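Local coordinates for DPS family protein (Vibrio cholerae O1 biovar El Tor, PDB 3IQ1) that probably binds and oxidises iron as a member of the Dps family, a ferritin-like protein that assembles into a shell of twelve subunits, at residues B[21-26]-B[75-80]. Residues are numbered along the deposited sequence; the frame is centred on the assembly and turned at random.
Sequences NALNNL and LTLSAR
Leu23 meets Leu77 through a single pair of methyl groups. CD1 of Leu23 lies 3.7 Å from CD1 of Leu77, and the two side chains cross at about a right angle. In both leucines CG sits beside the backbone N and anti to the carbonyl carbon (chi1 -68°), which brings the two branched ends together. This part is buried and apolar. The second part is polar but also buried: modelled OD1 of Asn24 lies 2.9 Å from Arg80 O. That amide is probably turned over; turned back, it may donate a hydrogen bond to Arg80 O. The loose side is the exposed, extended Arg80 side chain, whose nearest atom, CB, is 5.5 Å from modelled Asn24 OD1. It forms a salt bridge from NE to Asp99 OD1 of a neighbouring subunit. The chain leaves helix 49-76 by a Schellman motif with Ser78, at positive phi, as C-prime residue, and bonds from Ser78 N to Leu75 O and Ala79 N to Ile74 O. The contact joins helix 13-43 to the turn that follows helix 49-76 in the ferritin-like bundle. Thr136 of helix 134-158 touches both leucines, and Ile74 packs on Leu23 and Asn24.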
loop_
_atom_site.group_PDB
_atom_site.type_symbol
_atom_site.label_atom_id
_atom_site.label_comp_id
_atom_site.label_asym_id
_atom_site.label_seq_id
_atom_site.Cartn_x
_atom_site.Cartn_y
_atom_site.Cartn_z
ATOM N N ASN B 21 -3.516 15.081 39.345
ATOM C CA ASN B 21 -4.825 15.668 39.689
ATOM C C ASN B 21 -5.306 16.687 38.629
ATOM O O ASN B 21 -6.480 16.629 38.159
ATOM C CB ASN B 21 -4.763 16.360 41.030
ATOM C CG ASN B 21 -4.584 15.413 42.203
ATOM O OD1 ASN B 21 -4.785 14.210 42.078
ATOM N ND2 ASN B 21 -4.234 15.979 43.388
ATOM N N ALA B 22 -4.400 17.554 38.201
ATOM C CA ALA B 22 -4.723 18.565 37.191
ATOM C C ALA B 22 -4.978 17.913 35.823
ATOM O O ALA B 22 -5.920 18.313 35.101
ATOM C CB ALA B 22 -3.579 19.574 37.040
ATOM N N LEU B 23 -4.161 16.898 35.493
ATOM C CA LEU B 23 -4.365 16.137 34.293
ATOM C C LEU B 23 -5.732 15.403 34.270
ATOM O O LEU B 23 -6.355 15.259 33.226
ATOM C CB LEU B 23 -3.225 15.185 34.015
ATOM C CG LEU B 23 -1.854 15.832 33.628
ATOM C CD1 LEU B 23 -0.756 14.802 33.777
ATOM C CD2 LEU B 23 -1.884 16.407 32.194
ATOM N N ASN B 24 -6.142 14.882 35.402
ATOM C CA ASN B 24 -7.422 14.236 35.517
ATOM C C ASN B 24 -8.540 15.222 35.312
ATOM O O ASN B 24 -9.549 14.881 34.657
ATOM C CB ASN B 24 -7.582 13.567 36.893
ATOM C CG ASN B 24 -7.346 12.117 36.863
ATOM O OD1 ASN B 24 -6.704 11.547 37.799
ATOM N ND2 ASN B 24 -7.858 11.465 35.831
ATOM N N ASN B 25 -8.405 16.448 35.820
ATOM C CA ASN B 25 -9.465 17.466 35.540
ATOM C C ASN B 25 -9.502 17.803 34.061
ATOM O O ASN B 25 -10.538 17.991 33.455
ATOM C CB ASN B 25 -9.290 18.711 36.398
ATOM C CG ASN B 25 -9.632 18.463 37.833
ATOM O OD1 ASN B 25 -10.459 17.574 38.173
ATOM N ND2 ASN B 25 -9.045 19.293 38.721
ATOM N N LEU B 26 -8.333 17.844 33.449
ATOM C CA LEU B 26 -8.263 18.052 32.007
ATOM C C LEU B 26 -8.972 16.931 31.248
ATOM O O LEU B 26 -9.700 17.187 30.299
ATOM C CB LEU B 26 -6.830 18.194 31.546
ATOM C CG LEU B 26 -6.560 18.475 30.051
ATOM C CD1 LEU B 26 -7.083 19.807 29.597
ATOM C CD2 LEU B 26 -5.067 18.347 29.788
ATOM N N LEU B 75 -1.376 7.467 34.207
ATOM C CA LEU B 75 -0.884 6.145 34.652
ATOM C C LEU B 75 0.658 6.170 34.797
ATOM O O LEU B 75 1.218 5.540 35.680
ATOM C CB LEU B 75 -1.314 5.076 33.627
ATOM C CG LEU B 75 -2.804 4.731 33.630
ATOM C CD1 LEU B 75 -3.224 4.114 32.276
ATOM C CD2 LEU B 75 -3.103 3.831 34.823
ATOM N N THR B 76 1.319 6.874 33.900
ATOM C CA THR B 76 2.762 6.973 33.829
ATOM C C THR B 76 3.296 7.680 35.072
ATOM O O THR B 76 4.352 7.312 35.567
ATOM C CB THR B 76 3.193 7.656 32.503
ATOM O OG1 THR B 76 2.883 6.762 31.389
ATOM C CG2 THR B 76 4.668 7.914 32.442
ATOM N N LEU B 77 2.500 8.579 35.614
ATOM C CA LEU B 77 2.790 9.307 36.848
ATOM C C LEU B 77 2.378 8.519 38.103
ATOM O O LEU B 77 2.402 9.067 39.201
ATOM C CB LEU B 77 2.138 10.711 36.844
ATOM C CG LEU B 77 2.728 11.699 35.817
ATOM C CD1 LEU B 77 1.753 12.892 35.732
ATOM C CD2 LEU B 77 4.128 12.126 36.196
ATOM N N SER B 78 2.019 7.242 37.927
ATOM C CA SER B 78 1.553 6.346 39.026
ATOM C C SER B 78 0.323 6.903 39.709
ATOM O O SER B 78 0.193 6.852 40.921
ATOM C CB SER B 78 2.667 6.044 40.028
ATOM O OG SER B 78 3.704 5.337 39.382
ATOM N N ALA B 79 -0.580 7.418 38.909
ATOM C CA ALA B 79 -1.837 7.907 39.391
ATOM C C ALA B 79 -2.992 7.194 38.670
ATOM O O ALA B 79 -2.799 6.508 37.672
ATOM C CB ALA B 79 -1.897 9.487 39.236
ATOM N N ARG B 80 -4.210 7.389 39.191
ATOM C CA ARG B 80 -5.399 6.747 38.663
ATOM C C ARG B 80 -6.157 7.640 37.681
ATOM O O ARG B 80 -6.641 8.665 38.093
ATOM C CB ARG B 80 -6.338 6.488 39.866
ATOM C CG ARG B 80 -7.697 5.903 39.516
ATOM C CD ARG B 80 -8.522 5.749 40.775
ATOM N NE ARG B 80 -9.852 5.169 40.578
ATOM C CZ ARG B 80 -10.910 5.819 40.093
ATOM N NH1 ARG B 80 -10.841 7.072 39.668
ATOM N NH2 ARG B 80 -12.063 5.164 39.964
#